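Local coordinates for prolyl oligopeptidase (Novosphingobium capsulatum, PDB 1YR2), which probably hydrolyses oligopeptides after proline and, less specifically, alanine residues, as a serine endopeptidase of the S9A family, at residues L316-D321 against S334-P339; A338-I343 against K363-S368; F53-S58 against D628-R633. All blocks are in the same frame, centred on the assembly; numbering follows the deposited sequence.

How the contacts relate
Contacts 1 and 2 belong to one continuous piece of the beta-propeller: their centres lie about 10 Å apart, they share A338 and P339, and both reach the same four-stranded sheet. Contact 1 pairs the open end of the hairpin made by strands 320-326 and 329-334, while contact 2 joins this sheet to the next. Between them Q319 OE1 lies 2.7 Å from K341 NZ and S334 N 2.8 Å from K342 O, both probable hydrogen bonds. Contact 3 is remote, about 44 Å and about 42 Å from them between centres and about 26 Å between nearest atoms. It ties an N-terminal hairpin to the alpha/beta-hydrolase domain, which in S9A relatives carries the catalytic triad.

Contact 1: residues L316-D321 against S334-P339; sequences LKAQWD and SGDGAP
A318 meets the turn after strand 329-334 with its methyl group: CB lies 3.7 Å from D336 CA and 3.8 Å from D336 CB, so the contact here is apolar although D336 is an acid. At Q319 the backbone takes over. Its carbonyl O accepts the G335 N-H at 2.9 Å and 168°, a nearly straight bond, and S334 CA adds a CA-H···O contact to the same oxygen at 3.3 Å. The Q319 side chain instead directs OE1 to K341 NZ. W320 pairs with S334 as an antiparallel, non-hydrogen-bonded bridge. S334 CB sits 3.8 Å from the centroid of the six-membered indole ring, 12° off its normal, a CH-pi contact over the face. The S334 torsion (chi1 -180°) places OG over that face too, offset toward the rim, where it also accepts from D336 N at 3.1 Å. This ST turn overlaps a type II turn from G335 to A338, with G337 at positive phi. The pair joins the beginning of strand 320-326 to the end of strand 329-334; W320 also touches V344 of strand 342-347 and V296 of strand 295-302 in the preceding blade.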
loop_
_atom_site.group_PDB
_atom_site.type_symbol
_atom_site.label_atom_id
_atom_site.label_comp_id
_atom_site.label_asym_id
_atom_site.label_seq_id
_atom_site.Cartn_x
_atom_site.Cartn_y
_atom_site.Cartn_z
ATOM N N LEU A 316 29.025 2.205 -4.810
ATOM C CA LEU A 316 27.712 1.679 -4.484
ATOM C C LEU A 316 27.750 1.064 -3.124
ATOM O O LEU A 316 28.141 -0.102 -2.996
ATOM C CB LEU A 316 27.342 0.580 -5.470
ATOM C CG LEU A 316 26.915 0.979 -6.865
ATOM C CD1 LEU A 316 26.771 -0.268 -7.679
ATOM C CD2 LEU A 316 25.591 1.727 -6.800
ATOM N N LYS A 317 27.354 1.831 -2.109
ATOM C CA LYS A 317 27.453 1.455 -0.702
ATOM C C LYS A 317 26.161 1.748 0.063
ATOM O O LYS A 317 25.783 1.004 0.960
ATOM C CB LYS A 317 28.570 2.256 -0.007
ATOM C CG LYS A 317 29.989 1.820 -0.296
ATOM C CD LYS A 317 30.995 2.723 0.464
ATOM C CE LYS A 317 32.457 2.328 0.200
ATOM N NZ LYS A 317 33.371 3.524 -0.011
ATOM N N ALA A 318 25.483 2.824 -0.304
ATOM C CA ALA A 318 24.283 3.284 0.402
ATOM C C ALA A 318 23.276 3.982 -0.516
ATOM O O ALA A 318 23.630 4.390 -1.618
ATOM C CB ALA A 318 24.722 4.236 1.549
ATOM N N GLN A 319 22.026 4.081 -0.048
ATOM C CA GLN A 319 20.999 4.937 -0.614
ATOM C C GLN A 319 21.338 6.431 -0.445
ATOM O O GLN A 319 21.648 6.885 0.619
ATOM C CB GLN A 319 19.615 4.610 0.030
ATOM C CG GLN A 319 18.429 5.482 -0.467
ATOM C CD GLN A 319 17.284 5.591 0.537
ATOM O OE1 GLN A 319 16.771 4.595 0.973
ATOM N NE2 GLN A 319 16.933 6.818 0.940
ATOM N N TRP A 320 21.281 7.179 -1.532
ATOM C CA TRP A 320 21.421 8.636 -1.578
ATOM C C TRP A 320 20.375 9.159 -2.552
ATOM O O TRP A 320 20.635 9.201 -3.759
ATOM C CB TRP A 320 22.785 9.036 -2.100
ATOM C CG TRP A 320 23.866 8.814 -1.147
ATOM C CD1 TRP A 320 24.604 7.675 -1.000
ATOM C CD2 TRP A 320 24.345 9.730 -0.162
ATOM N NE1 TRP A 320 25.503 7.829 0.025
ATOM C CE2 TRP A 320 25.387 9.088 0.538
ATOM C CE3 TRP A 320 24.044 11.061 0.161
ATOM C CZ2 TRP A 320 26.111 9.711 1.575
ATOM C CZ3 TRP A 320 24.707 11.656 1.191
ATOM C CH2 TRP A 320 25.750 10.994 1.890
ATOM N N ASP A 321 19.200 9.504 -2.040
ATOM C CA ASP A 321 18.060 9.922 -2.866
ATOM C C ASP A 321 18.060 11.472 -2.906
ATOM O O ASP A 321 17.972 12.114 -1.848
ATOM C CB ASP A 321 16.738 9.516 -2.230
ATOM C CG ASP A 321 16.461 8.014 -2.312
ATOM O OD1 ASP A 321 17.016 7.303 -3.177
ATOM O OD2 ASP A 321 15.664 7.509 -1.527
ATOM N N SER A 334 19.794 10.014 2.943
ATOM C CA SER A 334 20.902 9.091 2.951
ATOM C C SER A 334 20.688 7.928 3.902
ATOM O O SER A 334 20.250 8.106 5.034
ATOM C CB SER A 334 22.204 9.816 3.278
ATOM O OG SER A 334 23.290 8.916 3.279
ATOM N N GLY A 335 21.093 6.743 3.431
ATOM C CA GLY A 335 21.146 5.510 4.205
ATOM C C GLY A 335 22.542 5.180 4.745
ATOM O O GLY A 335 22.750 4.130 5.389
ATOM N N ASP A 336 23.510 6.074 4.527
ATOM C CA ASP A 336 24.923 5.792 4.847
ATOM C C ASP A 336 25.132 5.786 6.350
ATOM O O ASP A 336 25.019 6.834 7.003
ATOM C CB ASP A 336 25.806 6.816 4.149
ATOM C CG ASP A 336 27.291 6.599 4.410
ATOM O OD1 ASP A 336 27.766 5.457 4.295
ATOM O OD2 ASP A 336 28.030 7.529 4.767
ATOM N N GLY A 337 25.363 4.593 6.896
ATOM C CA GLY A 337 25.476 4.407 8.342
ATOM C C GLY A 337 24.149 4.593 9.073
ATOM O O GLY A 337 24.130 4.794 10.284
ATOM N N ALA A 338 23.041 4.505 8.354
ATOM C CA ALA A 338 21.710 4.877 8.884
ATOM C C ALA A 338 20.630 4.024 8.265
ATOM O O ALA A 338 19.988 4.414 7.288
ATOM C CB ALA A 338 21.401 6.336 8.634
ATOM N N PRO A 339 20.378 2.863 8.836
ATOM C CA PRO A 339 19.307 2.019 8.296
ATOM C C PRO A 339 17.930 2.696 8.195
ATOM O O PRO A 339 17.173 2.375 7.271
ATOM C CB PRO A 339 19.272 0.835 9.276
ATOM C CG PRO A 339 20.667 0.799 9.867
ATOM C CD PRO A 339 21.098 2.232 9.958
#

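Contact 2: residues A338-I343 against K363-S368; sequences APLKKI and KDNLES
N365 OD1 accepts a hydrogen bond at 2.9 Å from a water that also donates to P339 O at 2.6 Å, bridging the two segments. A second water, 2.8 Å from N365 OD1 and also close to L366 O, accepts from K341 NZ; it cannot donate to all the acceptors around it at once. A kink in the K341 chain at chi2 (-57°) and again at chi4 turns NZ back to this water and to Q319 OE1, its protein partner, while CG passes 3.7 Å from L366 O. Directly between the backbones there is one hydrogen bond, L366 N to L340 O, at 3.0 Å and 164°. L340 follows P339 in a type I turn from A338 to K341, and its branches divide the work: CD1 packs at 3.3 Å on K363 O, CD2 at 3.9 Å on N365 CB. With an alanine here both branches go, which is likely to open a gap beside the K363 carbonyl and strip the apolar cover from N365 CB. Deeper in, L366 CD2 meets I343 CG1 at 3.9 Å, the side chains crossing at about a right angle. The CA 339-343 and CA 363-366 directions differ by 66°. Two successive four-stranded antiparallel sheets of the beta-propeller meet here, strand 342-347 in one and strand 365-372 beginning the next.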
loop_
_atom_site.group_PDB
_atom_site.type_symbol
_atom_site.label_atom_id
_atom_site.label_comp_id
_atom_site.label_asym_id
_atom_site.label_seq_id
_atom_site.Cartn_x
_atom_site.Cartn_y
_atom_site.Cartn_z
ATOM N N ALA A 338 23.041 4.505 8.354
ATOM C CA ALA A 338 21.710 4.877 8.884
ATOM C C ALA A 338 20.630 4.024 8.265
ATOM O O ALA A 338 19.988 4.414 7.288
ATOM C CB ALA A 338 21.401 6.336 8.634
ATOM N N PRO A 339 20.378 2.863 8.836
ATOM C CA PRO A 339 19.307 2.019 8.296
ATOM C C PRO A 339 17.930 2.696 8.195
ATOM O O PRO A 339 17.173 2.375 7.271
ATOM C CB PRO A 339 19.272 0.835 9.276
ATOM C CG PRO A 339 20.667 0.799 9.867
ATOM C CD PRO A 339 21.098 2.232 9.958
ATOM N N LEU A 340 17.610 3.591 9.123
ATOM C CA LEU A 340 16.331 4.331 9.127
ATOM C C LEU A 340 16.396 5.689 8.417
ATOM O O LEU A 340 15.420 6.448 8.412
ATOM C CB LEU A 340 15.847 4.519 10.556
ATOM C CG LEU A 340 15.493 3.215 11.280
ATOM C CD1 LEU A 340 14.794 3.531 12.588
ATOM C CD2 LEU A 340 14.588 2.385 10.443
ATOM N N LYS A 341 17.567 5.987 7.876
ATOM C CA LYS A 341 17.870 7.118 6.974
ATOM C C LYS A 341 18.016 8.436 7.728
ATOM O O LYS A 341 17.596 8.544 8.868
ATOM C CB LYS A 341 16.897 7.287 5.798
ATOM C CG LYS A 341 16.419 6.036 5.011
ATOM C CD LYS A 341 17.479 5.157 4.395
ATOM C CE LYS A 341 16.909 3.712 4.144
ATOM N NZ LYS A 341 15.668 3.651 3.290
ATOM N N LYS A 342 18.664 9.385 7.065
ATOM C CA LYS A 342 18.984 10.704 7.581
ATOM C C LYS A 342 18.997 11.706 6.416
ATOM O O LYS A 342 18.949 11.345 5.255
ATOM C CB LYS A 342 20.347 10.656 8.308
ATOM C CG LYS A 342 21.511 10.377 7.428
ATOM C CD LYS A 342 22.800 10.079 8.206
ATOM C CE LYS A 342 23.985 9.911 7.258
ATOM N NZ LYS A 342 25.206 9.492 7.953
ATOM N N ILE A 343 18.995 12.978 6.724
ATOM C CA ILE A 343 19.071 14.022 5.716
ATOM C C ILE A 343 20.445 14.681 5.726
ATOM O O ILE A 343 20.865 15.224 6.742
ATOM C CB ILE A 343 17.985 15.062 5.980
ATOM C CG1 ILE A 343 16.606 14.360 5.948
ATOM C CG2 ILE A 343 18.013 16.121 4.860
ATOM C CD1 ILE A 343 15.484 15.252 6.288
ATOM N N LYS A 363 14.650 7.452 15.629
ATOM C CA LYS A 363 14.057 6.168 15.985
ATOM C C LYS A 363 13.031 5.681 14.972
ATOM O O LYS A 363 12.675 4.496 14.965
ATOM C CB LYS A 363 13.353 6.300 17.324
ATOM C CG LYS A 363 14.326 6.648 18.471
ATOM C CD LYS A 363 15.017 5.385 18.968
ATOM C CE LYS A 363 16.304 5.684 19.783
ATOM N NZ LYS A 363 16.394 4.785 20.952
ATOM N N ASP A 364 12.552 6.592 14.137
ATOM C CA ASP A 364 11.487 6.298 13.150
ATOM C C ASP A 364 12.066 6.205 11.758
ATOM O O ASP A 364 13.011 6.952 11.412
ATOM C CB ASP A 364 10.448 7.409 13.129
ATOM C CG ASP A 364 9.716 7.561 14.460
ATOM O OD1 ASP A 364 9.543 6.558 15.197
ATOM O OD2 ASP A 364 9.283 8.663 14.827
ATOM N N ASN A 365 11.485 5.318 10.940
ATOM C CA ASN A 365 11.877 5.161 9.573
ATOM C C ASN A 365 11.510 6.398 8.758
ATOM O O ASN A 365 10.339 6.829 8.742
ATOM C CB ASN A 365 11.248 3.898 8.989
ATOM C CG ASN A 365 11.833 3.518 7.646
ATOM O OD1 ASN A 365 12.987 3.845 7.331
ATOM N ND2 ASN A 365 11.052 2.772 6.858
ATOM N N LEU A 366 12.502 6.961 8.077
ATOM C CA LEU A 366 12.265 8.095 7.172
ATOM C C LEU A 366 11.971 7.587 5.765
ATOM O O LEU A 366 12.856 7.081 5.072
ATOM C CB LEU A 366 13.465 9.019 7.105
ATOM C CG LEU A 366 13.446 10.246 6.221
ATOM C CD1 LEU A 366 12.326 11.140 6.640
ATOM C CD2 LEU A 366 14.710 11.003 6.381
ATOM N N GLU A 367 10.754 7.836 5.337
ATOM C CA GLU A 367 10.225 7.350 4.090
ATOM C C GLU A 367 10.570 8.262 2.885
ATOM O O GLU A 367 10.989 7.762 1.847
ATOM C CB GLU A 367 8.708 7.246 4.278
ATOM C CG GLU A 367 7.925 6.473 3.276
ATOM C CD GLU A 367 6.543 6.100 3.854
ATOM O OE1 GLU A 367 5.730 7.030 4.230
ATOM O OE2 GLU A 367 6.320 4.868 3.965
ATOM N N SER A 368 10.459 9.579 3.048
ATOM C CA SER A 368 10.600 10.503 1.907
ATOM C C SER A 368 10.744 11.923 2.461
ATOM O O SER A 368 10.342 12.197 3.613
ATOM C CB SER A 368 9.393 10.411 0.930
ATOM O OG SER A 368 8.236 10.894 1.572
HETATM O O HOH W 1 14.676 1.576 6.912
HETATM O O HOH W 2 13.527 4.444 4.605
#

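Contact 3: residues F53-S58 against D628-R633; sequences FGEKVS and DWRVLR
Strand 55-58 and helix 628-633 pass 12.3 Å apart at their axes, with N-to-C directions 48° apart. The strand is the second arm of a beta-hairpin with strand 49-52, and F53 and G54, both at positive phi, form its tight turn. The helix belongs to the alpha/beta-hydrolase domain. W629 fills the interval: with CG anti to the backbone N (chi1 -175°), the indole reaches out to the hairpin. F53 CD2 stands over one face of the indole, toward its rim, and CE2 reaches W629 CB at 3.5 Å; the ring planes are oblique. R633 CB lies over the opposite face, toward its rim. V57 CG2 closes the edge at 3.6 Å from CZ2 of W629. R630, extended from CG to NE, reaches from the helix to the hairpin turn. Its NH1 makes a salt bridge of 3.0 Å with E55 OE2 at the guanidinium edge, and NH2 donates to F53 O at 3.2 Å and a bent 142°, within the carbonyl plane; E626 is a second acid on NH2. E55 OE1 accepts a hydrogen bond at 2.7 Å from a water that also donates to K56 O and accepts from R633 NE at 3.0 Å.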
loop_
_atom_site.group_PDB
_atom_site.type_symbol
_atom_site.label_atom_id
_atom_site.label_comp_id
_atom_site.label_asym_id
_atom_site.label_seq_id
_atom_site.Cartn_x
_atom_site.Cartn_y
_atom_site.Cartn_z
ATOM N N PHE A 53 9.104 -37.647 13.134
ATOM C CA PHE A 53 9.864 -37.327 14.340
ATOM C C PHE A 53 9.328 -37.978 15.605
ATOM O O PHE A 53 9.275 -37.333 16.659
ATOM C CB PHE A 53 9.918 -35.806 14.475
ATOM C CG PHE A 53 10.521 -35.118 13.266
ATOM C CD1 PHE A 53 11.859 -35.323 12.939
ATOM C CD2 PHE A 53 9.750 -34.295 12.450
ATOM C CE1 PHE A 53 12.428 -34.701 11.826
ATOM C CE2 PHE A 53 10.315 -33.662 11.340
ATOM C CZ PHE A 53 11.661 -33.871 11.025
ATOM N N GLY A 54 8.911 -39.248 15.482
ATOM C CA GLY A 54 8.348 -40.013 16.597
ATOM C C GLY A 54 6.868 -39.772 16.889
ATOM O O GLY A 54 6.295 -40.319 17.862
ATOM N N GLU A 55 6.249 -38.929 16.071
ATOM C CA GLU A 55 4.854 -38.570 16.220
ATOM C C GLU A 55 4.018 -39.155 15.054
ATOM O O GLU A 55 4.541 -39.429 13.982
ATOM C CB GLU A 55 4.732 -37.030 16.278
ATOM C CG GLU A 55 5.174 -36.430 17.619
ATOM C CD GLU A 55 4.628 -35.010 17.881
ATOM O OE1 GLU A 55 3.458 -34.658 17.501
ATOM O OE2 GLU A 55 5.385 -34.209 18.493
ATOM N N LYS A 56 2.727 -39.368 15.269
ATOM C CA LYS A 56 1.837 -39.761 14.205
ATOM C C LYS A 56 1.066 -38.523 13.762
ATOM O O LYS A 56 0.589 -37.756 14.622
ATOM C CB LYS A 56 0.862 -40.839 14.663
ATOM C CG LYS A 56 1.475 -42.026 15.377
ATOM C CD LYS A 56 2.323 -42.848 14.453
ATOM C CE LYS A 56 2.525 -44.303 14.946
ATOM N NZ LYS A 56 2.811 -45.184 13.764
ATOM N N VAL A 57 0.938 -38.350 12.443
ATOM C CA VAL A 57 0.204 -37.255 11.809
ATOM C C VAL A 57 -0.812 -37.820 10.854
ATOM O O VAL A 57 -0.448 -38.474 9.889
ATOM C CB VAL A 57 1.111 -36.387 10.967
ATOM C CG1 VAL A 57 0.309 -35.236 10.293
ATOM C CG2 VAL A 57 2.201 -35.851 11.802
ATOM N N SER A 58 -2.088 -37.564 11.120
ATOM C CA SER A 58 -3.152 -37.954 10.234
ATOM C C SER A 58 -3.437 -36.877 9.187
ATOM O O SER A 58 -3.491 -35.666 9.500
ATOM C CB SER A 58 -4.400 -38.230 11.065
ATOM O OG SER A 58 -5.482 -38.620 10.222
ATOM N N ASP A 628 11.968 -27.323 13.933
ATOM C CA ASP A 628 11.074 -26.387 13.214
ATOM C C ASP A 628 9.705 -27.059 13.000
ATOM O O ASP A 628 8.682 -26.410 13.045
ATOM C CB ASP A 628 11.612 -26.012 11.838
ATOM C CG ASP A 628 12.835 -25.115 11.889
ATOM O OD1 ASP A 628 13.394 -24.930 12.969
ATOM O OD2 ASP A 628 13.307 -24.576 10.861
ATOM N N TRP A 629 9.724 -28.350 12.722
ATOM C CA TRP A 629 8.514 -29.139 12.571
ATOM C C TRP A 629 7.663 -29.096 13.860
ATOM O O TRP A 629 6.434 -28.934 13.780
ATOM C CB TRP A 629 8.840 -30.581 12.138
ATOM C CG TRP A 629 7.607 -31.409 11.850
ATOM C CD1 TRP A 629 7.060 -31.651 10.637
ATOM C CD2 TRP A 629 6.802 -32.108 12.797
ATOM N NE1 TRP A 629 5.947 -32.442 10.767
ATOM C CE2 TRP A 629 5.765 -32.741 12.087
ATOM C CE3 TRP A 629 6.847 -32.261 14.181
ATOM C CZ2 TRP A 629 4.786 -33.513 12.711
ATOM C CZ3 TRP A 629 5.845 -33.018 14.817
ATOM C CH2 TRP A 629 4.822 -33.627 14.066
ATOM N N ARG A 630 8.284 -29.206 15.025
ATOM C CA ARG A 630 7.533 -29.227 16.275
ATOM C C ARG A 630 6.882 -27.878 16.531
ATOM O O ARG A 630 5.746 -27.816 17.021
ATOM C CB ARG A 630 8.406 -29.601 17.470
ATOM C CG ARG A 630 8.817 -31.057 17.483
ATOM C CD ARG A 630 9.465 -31.455 18.817
ATOM N NE ARG A 630 10.199 -32.697 18.664
ATOM C CZ ARG A 630 9.656 -33.909 18.523
ATOM N NH1 ARG A 630 8.349 -34.110 18.541
ATOM N NH2 ARG A 630 10.462 -34.946 18.382
ATOM N N VAL A 631 7.593 -26.809 16.193
ATOM C CA VAL A 631 7.031 -25.457 16.315
ATOM C C VAL A 631 5.797 -25.350 15.388
ATOM O O VAL A 631 4.735 -24.854 15.818
ATOM C CB VAL A 631 8.090 -24.413 15.945
ATOM C CG1 VAL A 631 7.477 -23.030 15.582
ATOM C CG2 VAL A 631 9.072 -24.288 17.033
ATOM N N LEU A 632 5.919 -25.833 14.149
ATOM C CA LEU A 632 4.830 -25.721 13.156
ATOM C C LEU A 632 3.611 -26.570 13.563
ATOM O O LEU A 632 2.462 -26.145 13.389
ATOM C CB LEU A 632 5.276 -26.135 11.729
ATOM C CG LEU A 632 6.258 -25.191 11.026
ATOM C CD1 LEU A 632 7.007 -25.912 9.943
ATOM C CD2 LEU A 632 5.516 -24.023 10.484
ATOM N N ARG A 633 3.887 -27.760 14.092
ATOM C CA ARG A 633 2.823 -28.704 14.477
ATOM C C ARG A 633 1.954 -28.112 15.588
ATOM O O ARG A 633 0.791 -28.388 15.669
ATOM C CB ARG A 633 3.435 -30.061 14.903
ATOM C CG ARG A 633 2.475 -31.064 15.451
ATOM C CD ARG A 633 1.442 -31.422 14.472
ATOM N NE ARG A 633 0.469 -32.398 14.971
ATOM C CZ ARG A 633 -0.677 -32.068 15.564
ATOM N NH1 ARG A 633 -0.970 -30.805 15.832
ATOM N NH2 ARG A 633 -1.541 -33.024 15.936
HETATM O O HOH W 3 1.532 -35.104 15.688
#